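Local coordinates for protein cellulase (Uncultured bacterium, PDB 6XSO) that hydrolyses internal beta-1,4-glucosidic bonds of cellulose as a family GH5 endoglucanase and probably also accepts related plant-wall polysaccharides such as xylan, at residues V83-E88 / H122-A127; A148-L153 / R211-A216; L169-N174 / I230-A235. One frame throughout, in Å; residues are numbered along the deposited sequence.

Contact 1. Residues V83-E88 / H122-A127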
loop_
_atom_site.group_PDB
_atom_site.type_symbol
_atom_site.label_atom_id
_atom_site.label_comp_id
_atom_site.label_asym_id
_atom_site.label_seq_id
_atom_site.Cartn_x
_atom_site.Cartn_y
_atom_site.Cartn_z
ATOM N N VAL A 83 -1.002 0.165 -8.321
ATOM C CA VAL A 83 -1.374 -0.171 -9.690
ATOM C C VAL A 83 -2.815 -0.658 -9.697
ATOM O O VAL A 83 -3.182 -1.523 -8.892
ATOM C CB VAL A 83 -0.470 -1.265 -10.300
ATOM C CG1 VAL A 83 -0.839 -1.524 -11.745
ATOM C CG2 VAL A 83 0.980 -0.902 -10.230
ATOM N N THR A 84 -3.613 -0.143 -10.634
ATOM C CA THR A 84 -4.979 -0.599 -10.875
ATOM C C THR A 84 -5.014 -1.376 -12.181
ATOM O O THR A 84 -4.562 -0.877 -13.219
ATOM C CB THR A 84 -5.954 0.581 -10.902
ATOM O OG1 THR A 84 -5.931 1.240 -9.623
ATOM C CG2 THR A 84 -7.383 0.103 -11.243
ATOM N N TRP A 85 -5.562 -2.592 -12.129
ATOM C CA TRP A 85 -5.380 -3.542 -13.213
ATOM C C TRP A 85 -6.600 -3.772 -14.099
ATOM O O TRP A 85 -6.428 -4.230 -15.232
ATOM C CB TRP A 85 -4.905 -4.904 -12.665
ATOM C CG TRP A 85 -3.626 -4.805 -11.887
ATOM C CD1 TRP A 85 -3.503 -4.545 -10.558
ATOM C CD2 TRP A 85 -2.288 -4.965 -12.396
ATOM N NE1 TRP A 85 -2.169 -4.511 -10.203
ATOM C CE2 TRP A 85 -1.406 -4.775 -11.308
ATOM C CE3 TRP A 85 -1.751 -5.248 -13.656
ATOM C CZ2 TRP A 85 -0.032 -4.886 -11.433
ATOM C CZ3 TRP A 85 -0.368 -5.328 -13.784
ATOM C CH2 TRP A 85 0.473 -5.128 -12.677
ATOM N N TYR A 86 -7.814 -3.449 -13.636
ATOM C CA TYR A 86 -9.008 -3.968 -14.297
ATOM C C TYR A 86 -9.201 -3.420 -15.707
ATOM O O TYR A 86 -9.825 -4.093 -16.547
ATOM C CB TYR A 86 -10.259 -3.729 -13.444
ATOM C CG TYR A 86 -10.798 -2.299 -13.409
ATOM C CD1 TYR A 86 -11.809 -1.895 -14.277
ATOM C CD2 TYR A 86 -10.330 -1.380 -12.479
ATOM C CE1 TYR A 86 -12.310 -0.598 -14.233
ATOM C CE2 TYR A 86 -10.822 -0.088 -12.437
ATOM C CZ TYR A 86 -11.820 0.289 -13.315
ATOM O OH TYR A 86 -12.327 1.569 -13.286
ATOM N N GLN A 87 -8.712 -2.213 -15.993
ATOM C CA GLN A 87 -8.803 -1.665 -17.342
ATOM C C GLN A 87 -7.680 -2.166 -18.238
ATOM O O GLN A 87 -7.565 -1.715 -19.387
ATOM C CB GLN A 87 -8.823 -0.137 -17.317
ATOM C CG GLN A 87 -9.895 0.423 -16.376
ATOM C CD GLN A 87 -10.225 1.873 -16.643
ATOM O OE1 GLN A 87 -9.635 2.768 -16.041
ATOM N NE2 GLN A 87 -11.159 2.116 -17.569
ATOM N N GLU A 88 -6.866 -3.091 -17.725
ATOM C CA GLU A 88 -5.741 -3.666 -18.450
ATOM C C GLU A 88 -5.856 -5.181 -18.561
ATOM O O GLU A 88 -4.885 -5.841 -18.939
ATOM C CB GLU A 88 -4.416 -3.253 -17.784
ATOM C CG GLU A 88 -4.190 -1.746 -17.682
ATOM C CD GLU A 88 -4.047 -1.032 -19.035
ATOM O OE1 GLU A 88 -3.861 -1.680 -20.087
ATOM O OE2 GLU A 88 -4.115 0.211 -19.043
ATOM N N HIS A 122 -4.795 -2.125 -6.660
ATOM C CA HIS A 122 -5.216 -0.902 -5.976
ATOM C C HIS A 122 -6.688 -0.664 -6.177
ATOM O O HIS A 122 -7.515 -1.125 -5.373
ATOM C CB HIS A 122 -4.288 0.255 -6.378
ATOM C CG HIS A 122 -4.321 1.399 -5.425
ATOM N ND1 HIS A 122 -3.593 1.401 -4.255
ATOM C CD2 HIS A 122 -5.036 2.550 -5.420
ATOM C CE1 HIS A 122 -3.813 2.519 -3.594
ATOM N NE2 HIS A 122 -4.665 3.251 -4.290
ATOM N N HIS A 123 -7.119 0.107 -7.197
ATOM C CA HIS A 123 -8.537 0.441 -7.337
ATOM C C HIS A 123 -9.350 -0.649 -8.002
ATOM O O HIS A 123 -10.493 -0.419 -8.406
ATOM C CB HIS A 123 -8.736 1.786 -8.027
ATOM C CG HIS A 123 -8.301 2.940 -7.191
ATOM N ND1 HIS A 123 -8.659 3.077 -5.865
ATOM C CD2 HIS A 123 -7.534 4.013 -7.489
ATOM C CE1 HIS A 123 -8.131 4.190 -5.385
ATOM N NE2 HIS A 123 -7.454 4.784 -6.353
ATOM N N ASP A 124 -8.767 -1.841 -8.085
ATOM C CA ASP A 124 -9.571 -3.058 -8.186
ATOM C C ASP A 124 -10.386 -3.304 -6.931
ATOM O O ASP A 124 -11.373 -4.056 -6.995
ATOM C CB ASP A 124 -8.588 -4.184 -8.471
ATOM C CG ASP A 124 -7.752 -3.907 -9.725
ATOM O OD1 ASP A 124 -8.294 -4.109 -10.838
ATOM O OD2 ASP A 124 -6.587 -3.447 -9.578
ATOM N N THR A 125 -9.997 -2.685 -5.815
ATOM C CA THR A 125 -10.764 -2.596 -4.583
ATOM C C THR A 125 -11.298 -1.176 -4.421
ATOM O O THR A 125 -10.855 -0.231 -5.089
ATOM C CB THR A 125 -9.905 -2.894 -3.347
ATOM O OG1 THR A 125 -8.943 -1.840 -3.159
ATOM C CG2 THR A 125 -9.197 -4.226 -3.433
ATOM N N GLY A 126 -12.236 -1.027 -3.486
ATOM C CA GLY A 126 -12.611 0.270 -2.968
ATOM C C GLY A 126 -14.093 0.557 -3.045
ATOM O O GLY A 126 -14.921 -0.304 -3.366
ATOM N N ALA A 127 -14.440 1.796 -2.710
ATOM C CA ALA A 127 -15.833 2.199 -2.622
ATOM C C ALA A 127 -16.437 2.447 -4.001
ATOM O O ALA A 127 -15.893 3.214 -4.809
ATOM C CB ALA A 127 -15.933 3.472 -1.778
#
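T84 and H122 bring their CA atoms within 4.9 Å, and one backbone bond joins the two loops there, from H122 N to V83 O over 2.8 Å. A side chain makes the next link: T84 OG1 accepts from H123 N at 2.9 Å. This hydroxyl is anti to its own carbonyl carbon (chi1 -61°), and it has a second partner in D40 O. The other branch, T84 CG2, lies 3.9 Å from H123 CB.

Both segments follow strands of the parallel eight-stranded barrel, 78-81 and 116-119, and so belong to the loops at the C-terminal rim of a TIM barrel, the rim that holds the active site in GH5 enzymes. A type I turn from H122 to T125, in which T125 N and OG1 both bond to H122 O, places D124 so that its carboxylate reaches the backbone of 83-88. D124 OD2 receives W85 N on its syn lone pair at 2.9 Å, with an N-H...O angle of 161°. The same oxygen sits at the edge of the indole, 3.4 Å from W85 CD1, while W85 NE1 bonds to N120 O. D124 OD1 is held by W135 NE1 and meets the edge of the Y86 ring, which stands 88° to the carboxylate; Y86 OH reaches N42. H122 ND1 bonds to N120 ND2, and CD2 of H122 lies 3.4 Å above the plane of the H123 imidazole, over its centre.

Contact 2. Residues A148-L153 / R211-A216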
loop_
_atom_site.group_PDB
_atom_site.type_symbol
_atom_site.label_atom_id
_atom_site.label_comp_id
_atom_site.label_asym_id
_atom_site.label_seq_id
_atom_site.Cartn_x
_atom_site.Cartn_y
_atom_site.Cartn_z
ATOM N N ALA A 148 -10.591 -17.400 -8.670
ATOM C CA ALA A 148 -9.783 -17.887 -9.786
ATOM C C ALA A 148 -9.151 -16.741 -10.569
ATOM O O ALA A 148 -7.967 -16.797 -10.921
ATOM C CB ALA A 148 -10.631 -18.756 -10.711
ATOM N N LYS A 149 -9.923 -15.692 -10.855
ATOM C CA LYS A 149 -9.381 -14.564 -11.615
ATOM C C LYS A 149 -8.318 -13.820 -10.814
ATOM O O LYS A 149 -7.289 -13.401 -11.366
ATOM C CB LYS A 149 -10.499 -13.587 -11.984
ATOM C CG LYS A 149 -10.158 -12.664 -13.139
ATOM C CD LYS A 149 -10.743 -13.210 -14.449
ATOM C CE LYS A 149 -12.195 -12.784 -14.640
ATOM N NZ LYS A 149 -12.690 -13.078 -16.012
ATOM N N TYR A 150 -8.577 -13.617 -9.517
ATOM C CA TYR A 150 -7.624 -12.945 -8.640
ATOM C C TYR A 150 -6.319 -13.721 -8.530
ATOM O O TYR A 150 -5.231 -13.137 -8.619
ATOM C CB TYR A 150 -8.268 -12.754 -7.263
ATOM C CG TYR A 150 -7.365 -12.147 -6.231
ATOM C CD1 TYR A 150 -6.715 -12.937 -5.290
ATOM C CD2 TYR A 150 -7.195 -10.778 -6.156
ATOM C CE1 TYR A 150 -5.896 -12.382 -4.328
ATOM C CE2 TYR A 150 -6.365 -10.228 -5.207
ATOM C CZ TYR A 150 -5.732 -11.035 -4.299
ATOM O OH TYR A 150 -4.908 -10.528 -3.328
ATOM N N GLU A 151 -6.401 -15.039 -8.340
ATOM C CA GLU A 151 -5.195 -15.864 -8.336
ATOM C C GLU A 151 -4.460 -15.774 -9.671
ATOM O O GLU A 151 -3.228 -15.691 -9.694
ATOM C CB GLU A 151 -5.523 -17.315 -7.956
ATOM C CG GLU A 151 -5.939 -17.462 -6.493
ATOM C CD GLU A 151 -6.063 -18.902 -6.004
ATOM O OE1 GLU A 151 -5.613 -19.838 -6.691
ATOM O OE2 GLU A 151 -6.617 -19.097 -4.897
ATOM N N TYR A 152 -5.190 -15.781 -10.795
ATOM C CA TYR A 152 -4.528 -15.673 -12.098
ATOM C C TYR A 152 -3.818 -14.335 -12.249
ATOM O O TYR A 152 -2.699 -14.271 -12.788
ATOM C CB TYR A 152 -5.554 -15.896 -13.219
ATOM C CG TYR A 152 -5.065 -15.760 -14.652
ATOM C CD1 TYR A 152 -5.891 -15.217 -15.611
ATOM C CD2 TYR A 152 -3.798 -16.180 -15.035
ATOM C CE1 TYR A 152 -5.488 -15.096 -16.920
ATOM C CE2 TYR A 152 -3.375 -16.058 -16.356
ATOM C CZ TYR A 152 -4.221 -15.503 -17.285
ATOM O OH TYR A 152 -3.821 -15.399 -18.619
ATOM N N LEU A 153 -4.449 -13.254 -11.788
ATOM C CA LEU A 153 -3.786 -11.950 -11.813
ATOM C C LEU A 153 -2.476 -11.977 -11.035
ATOM O O LEU A 153 -1.443 -11.504 -11.529
ATOM C CB LEU A 153 -4.729 -10.878 -11.281
ATOM C CG LEU A 153 -4.171 -9.470 -11.112
ATOM C CD1 LEU A 153 -3.634 -8.963 -12.423
ATOM C CD2 LEU A 153 -5.258 -8.549 -10.565
ATOM N N ARG A 211 -4.985 -15.504 1.559
ATOM C CA ARG A 211 -4.500 -16.852 1.278
ATOM C C ARG A 211 -4.269 -17.056 -0.213
ATOM O O ARG A 211 -3.240 -17.608 -0.635
ATOM C CB ARG A 211 -5.555 -17.876 1.700
ATOM C CG ARG A 211 -5.647 -18.248 3.148
ATOM C CD ARG A 211 -6.383 -19.599 3.288
ATOM N NE ARG A 211 -7.668 -19.685 2.575
ATOM C CZ ARG A 211 -8.827 -19.194 3.028
ATOM N NH1 ARG A 211 -8.888 -18.551 4.182
ATOM N NH2 ARG A 211 -9.938 -19.339 2.316
ATOM N N SER A 212 -5.243 -16.642 -1.023
ATOM C CA SER A 212 -5.139 -16.814 -2.462
ATOM C C SER A 212 -3.919 -16.091 -3.009
ATOM O O SER A 212 -3.222 -16.626 -3.873
ATOM C CB SER A 212 -6.404 -16.294 -3.137
ATOM O OG SER A 212 -7.443 -17.259 -3.128
ATOM N N PHE A 213 -3.671 -14.866 -2.528
ATOM C CA PHE A 213 -2.511 -14.079 -2.942
ATOM C C PHE A 213 -1.223 -14.806 -2.627
ATOM O O PHE A 213 -0.375 -15.002 -3.504
ATOM C CB PHE A 213 -2.570 -12.742 -2.209
ATOM C CG PHE A 213 -1.275 -11.976 -2.150
ATOM C CD1 PHE A 213 -0.709 -11.427 -3.288
ATOM C CD2 PHE A 213 -0.664 -11.750 -0.926
ATOM C CE1 PHE A 213 0.468 -10.675 -3.206
ATOM C CE2 PHE A 213 0.491 -11.000 -0.825
ATOM C CZ PHE A 213 1.060 -10.454 -1.966
ATOM N N VAL A 214 -1.059 -15.221 -1.369
ATOM C CA VAL A 214 0.186 -15.876 -0.980
ATOM C C VAL A 214 0.375 -17.153 -1.784
ATOM O O VAL A 214 1.453 -17.409 -2.332
ATOM C CB VAL A 214 0.212 -16.129 0.536
ATOM C CG1 VAL A 214 1.361 -17.034 0.903
ATOM C CG2 VAL A 214 0.334 -14.795 1.284
ATOM N N ASN A 215 -0.678 -17.970 -1.879
ATOM C CA ASN A 215 -0.555 -19.237 -2.581
ATOM C C ASN A 215 -0.220 -19.030 -4.051
ATOM O O ASN A 215 0.595 -19.769 -4.620
ATOM C CB ASN A 215 -1.854 -20.027 -2.449
ATOM C CG ASN A 215 -2.103 -20.527 -1.031
ATOM O OD1 ASN A 215 -1.201 -20.547 -0.193
ATOM N ND2 ASN A 215 -3.344 -20.928 -0.757
ATOM N N ALA A 216 -0.841 -18.036 -4.688
ATOM C CA ALA A 216 -0.576 -17.801 -6.103
ATOM C C ALA A 216 0.858 -17.338 -6.307
ATOM O O ALA A 216 1.547 -17.795 -7.226
ATOM C CB ALA A 216 -1.551 -16.758 -6.647
HETATM O O HOH W 1 -5.372 -20.797 -2.992
#
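E151 and S212 form the polar link between two helices whose local axes approach to 8.9 Å and cross at -40°, running in broadly the same direction. The glutamate starts off to one side of the partner helix, but its chain is extended beyond CG (chi2 -171°), and this carries the carboxylate over to the other helix. E151 OE2 then accepts from S212 OG at 2.7 Å through its anti lone pair, the side away from OE1. On the way, E151 CG rests 3.6 Å from S212 CB. The same OE2 takes a second hydrogen from a water that in turn accepts from N215 ND2, and S212 OG also bonds to Y143 OH.

Y150 does the apolar work. With CG anti to the backbone N (chi1 176°), its ring reaches the other helix and meets it by the edge, CD1 lying 4.0 Å from S212 CB and CE1 3.8 Å from F213 N, with F213 CB an apolar neighbour. Y150 OH passes F213 CB at 3.4 Å before bonding to S172 O, just past the end of strand 168-171. The F213 ring packs on L229 and V231 of strand 229-232 and is edge-to-face with W154. Further along, A216 CB packs on E151 O at 3.6 Å.

Helices 140-161 and 196-219 are neighbours in the outer helical layer of the TIM barrel. Two donors converge on E151 OE2, one a serine hydroxyl and the other a water, which is consistent with an ionised carboxylate flanking a mainly apolar seam of Y150, F213 and A216.

Contact 3. Residues L169-N174 / I230-A235; sequences LFESYN and IVNTYA
F170 O and I230 N meet at 2.9 Å, and S172 N returns the bond to I230 O at the same length, so that E171 and I230 form a parallel bridge with CA atoms 4.5 Å apart. The packing here is close: E171 CB lies 4.1 Å from I230 CB, and the L169 and I230 side chains cross at about a right angle, L169 CD2 lying 4.0 Å from I230 CD1.

These are neighbouring strands, 168-171 and 229-232, of the closed eight-stranded TIM barrel, splaying as they leave its C-terminal end. N232 spans the widening gap. Its ND2 donates to N174 O at 3.0 Å, in the carbonyl plane, and to E171 OE2, which it approaches well out of the carboxylate plane; that oxygen also has a salt bridge to R80. Y173, its CG between backbone N and carbonyl carbon (chi1 46°), runs alongside N232 in the opposite direction, and its OH bonds to N232 O at 2.8 Å. With an alanine in place of N232, N174 O and E171 OE2 would probably lose the donor they share, and the space between E171 and the backbone at Y173 and N174 would be left unfilled.

Beyond N232 direct contact thins out, and a water takes over, donating to N174 O and T233 O at 2.8 Å each.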
loop_
_atom_site.group_PDB
_atom_site.type_symbol
_atom_site.label_atom_id
_atom_site.label_comp_id
_atom_site.label_asym_id
_atom_site.label_seq_id
_atom_site.Cartn_x
_atom_site.Cartn_y
_atom_site.Cartn_z
ATOM N N LEU A 169 8.675 -5.940 -3.322
ATOM C CA LEU A 169 7.657 -6.575 -2.500
ATOM C C LEU A 169 6.309 -6.478 -3.200
ATOM O O LEU A 169 6.071 -5.557 -3.986
ATOM C CB LEU A 169 7.522 -5.900 -1.117
ATOM C CG LEU A 169 8.627 -6.189 -0.103
ATOM C CD1 LEU A 169 9.835 -5.277 -0.350
ATOM C CD2 LEU A 169 8.138 -6.031 1.333
ATOM N N PHE A 170 5.423 -7.445 -2.928
ATOM C CA PHE A 170 4.073 -7.432 -3.466
ATOM C C PHE A 170 3.062 -7.234 -2.339
ATOM O O PHE A 170 3.222 -7.786 -1.246
ATOM C CB PHE A 170 3.708 -8.768 -4.124
ATOM C CG PHE A 170 4.631 -9.229 -5.231
ATOM C CD1 PHE A 170 5.386 -8.348 -6.001
ATOM C CD2 PHE A 170 4.705 -10.590 -5.522
ATOM C CE1 PHE A 170 6.210 -8.832 -7.020
ATOM C CE2 PHE A 170 5.518 -11.071 -6.536
ATOM C CZ PHE A 170 6.269 -10.192 -7.282
ATOM N N GLU A 171 1.988 -6.487 -2.627
ATOM C CA GLU A 171 0.908 -6.209 -1.686
ATOM C C GLU A 171 -0.416 -6.706 -2.259
ATOM O O GLU A 171 -0.797 -6.337 -3.368
ATOM C CB GLU A 171 0.843 -4.709 -1.384
ATOM C CG GLU A 171 -0.433 -4.206 -0.740
ATOM C CD GLU A 171 -0.536 -2.689 -0.826
ATOM O OE1 GLU A 171 0.527 -2.030 -0.890
ATOM O OE2 GLU A 171 -1.673 -2.155 -0.809
ATOM N N SER A 172 -1.125 -7.499 -1.460
ATOM C CA SER A 172 -2.242 -8.315 -1.932
ATOM C C SER A 172 -3.369 -7.514 -2.579
ATOM O O SER A 172 -3.919 -7.933 -3.605
ATOM C CB SER A 172 -2.775 -9.114 -0.737
ATOM O OG SER A 172 -3.180 -8.257 0.338
ATOM N N TYR A 173 -3.809 -6.435 -1.945
ATOM C CA TYR A 173 -4.999 -5.657 -2.331
ATOM C C TYR A 173 -4.943 -4.402 -1.458
ATOM O O TYR A 173 -4.351 -4.418 -0.370
ATOM C CB TYR A 173 -6.365 -6.429 -2.167
ATOM C CG TYR A 173 -6.419 -7.137 -0.840
ATOM C CD1 TYR A 173 -6.585 -6.408 0.329
ATOM C CD2 TYR A 173 -6.219 -8.512 -0.738
ATOM C CE1 TYR A 173 -6.537 -7.010 1.550
ATOM C CE2 TYR A 173 -6.156 -9.123 0.488
ATOM C CZ TYR A 173 -6.291 -8.362 1.620
ATOM O OH TYR A 173 -6.197 -8.977 2.835
ATOM N N ASN A 174 -5.579 -3.329 -1.923
ATOM C CA ASN A 174 -5.447 -2.026 -1.270
ATOM C C ASN A 174 -6.432 -1.790 -0.126
ATOM O O ASN A 174 -6.071 -1.963 1.042
ATOM C CB ASN A 174 -5.545 -0.921 -2.342
ATOM C CG ASN A 174 -5.477 0.447 -1.755
ATOM O OD1 ASN A 174 -4.613 0.713 -0.900
ATOM N ND2 ASN A 174 -6.369 1.351 -2.196
ATOM N N ILE A 230 2.953 -8.743 1.450
ATOM C CA ILE A 230 2.218 -7.856 2.347
ATOM C C ILE A 230 0.733 -8.110 2.152
ATOM O O ILE A 230 0.252 -8.146 1.014
ATOM C CB ILE A 230 2.521 -6.377 2.021
ATOM C CG1 ILE A 230 4.015 -6.082 2.031
ATOM C CG2 ILE A 230 1.753 -5.456 2.954
ATOM C CD1 ILE A 230 4.350 -4.872 1.187
ATOM N N VAL A 231 0.006 -8.298 3.261
ATOM C CA VAL A 231 -1.448 -8.451 3.231
ATOM C C VAL A 231 -2.060 -7.304 4.032
ATOM O O VAL A 231 -1.518 -6.902 5.073
ATOM C CB VAL A 231 -1.928 -9.826 3.751
ATOM C CG1 VAL A 231 -1.452 -10.921 2.824
ATOM C CG2 VAL A 231 -1.477 -10.076 5.167
ATOM N N ASN A 232 -3.167 -6.754 3.529
ATOM C CA ASN A 232 -3.809 -5.597 4.133
ATOM C C ASN A 232 -5.033 -6.003 4.958
ATOM O O ASN A 232 -5.717 -6.995 4.684
ATOM C CB ASN A 232 -4.213 -4.565 3.073
ATOM C CG ASN A 232 -3.022 -3.914 2.387
ATOM O OD1 ASN A 232 -1.923 -4.447 2.383
ATOM N ND2 ASN A 232 -3.251 -2.751 1.797
ATOM N N THR A 233 -5.307 -5.217 5.985
ATOM C CA THR A 233 -6.527 -5.426 6.740
ATOM C C THR A 233 -7.736 -4.980 5.918
ATOM O O THR A 233 -7.605 -4.251 4.922
ATOM C CB THR A 233 -6.483 -4.581 8.004
ATOM O OG1 THR A 233 -6.262 -3.223 7.622
ATOM C CG2 THR A 233 -5.384 -5.037 8.946
ATOM N N TYR A 234 -8.924 -5.401 6.358
ATOM C CA TYR A 234 -10.188 -4.849 5.887
ATOM C C TYR A 234 -10.085 -3.335 5.775
ATOM O O TYR A 234 -9.763 -2.665 6.757
ATOM C CB TYR A 234 -11.363 -5.228 6.857
ATOM C CG TYR A 234 -12.650 -4.612 6.363
ATOM C CD1 TYR A 234 -13.019 -3.341 6.726
ATOM C CD2 TYR A 234 -13.469 -5.293 5.459
ATOM C CE1 TYR A 234 -14.156 -2.739 6.188
ATOM C CE2 TYR A 234 -14.593 -4.703 4.942
ATOM C CZ TYR A 234 -14.925 -3.429 5.305
ATOM O OH TYR A 234 -16.050 -2.857 4.755
ATOM N N ALA A 235 -10.355 -2.785 4.585
ATOM C CA ALA A 235 -10.351 -1.348 4.298
ATOM C C ALA A 235 -8.993 -0.673 4.526
ATOM O O ALA A 235 -8.900 0.569 4.483
ATOM C CB ALA A 235 -11.443 -0.583 5.060
HETATM O O HOH W 2 -7.812 -3.902 2.163
#

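Overall arrangement
From the N terminus, contact 1 comes first: 83-88 meets 122-127, closing a loop that holds helix 97-111 and strand 116-119. It is complete before the other two open. Contacts 2 and 3 then cross, since the chain visits 148-153, 169-174, 211-216 and 230-235 in turn; one ties helices 140-161 and 196-219 outside the barrel, the other the strands 168-171 and 229-232 that follow them. They meet where F213 CZ lies 3.5 Å from F170 O of strand 168-171, joining helix layer to sheet. Contact 1 touches both, W85 packing on L153 and H122 on N174, so the rim loops, barrel wall and outer helices adjoin.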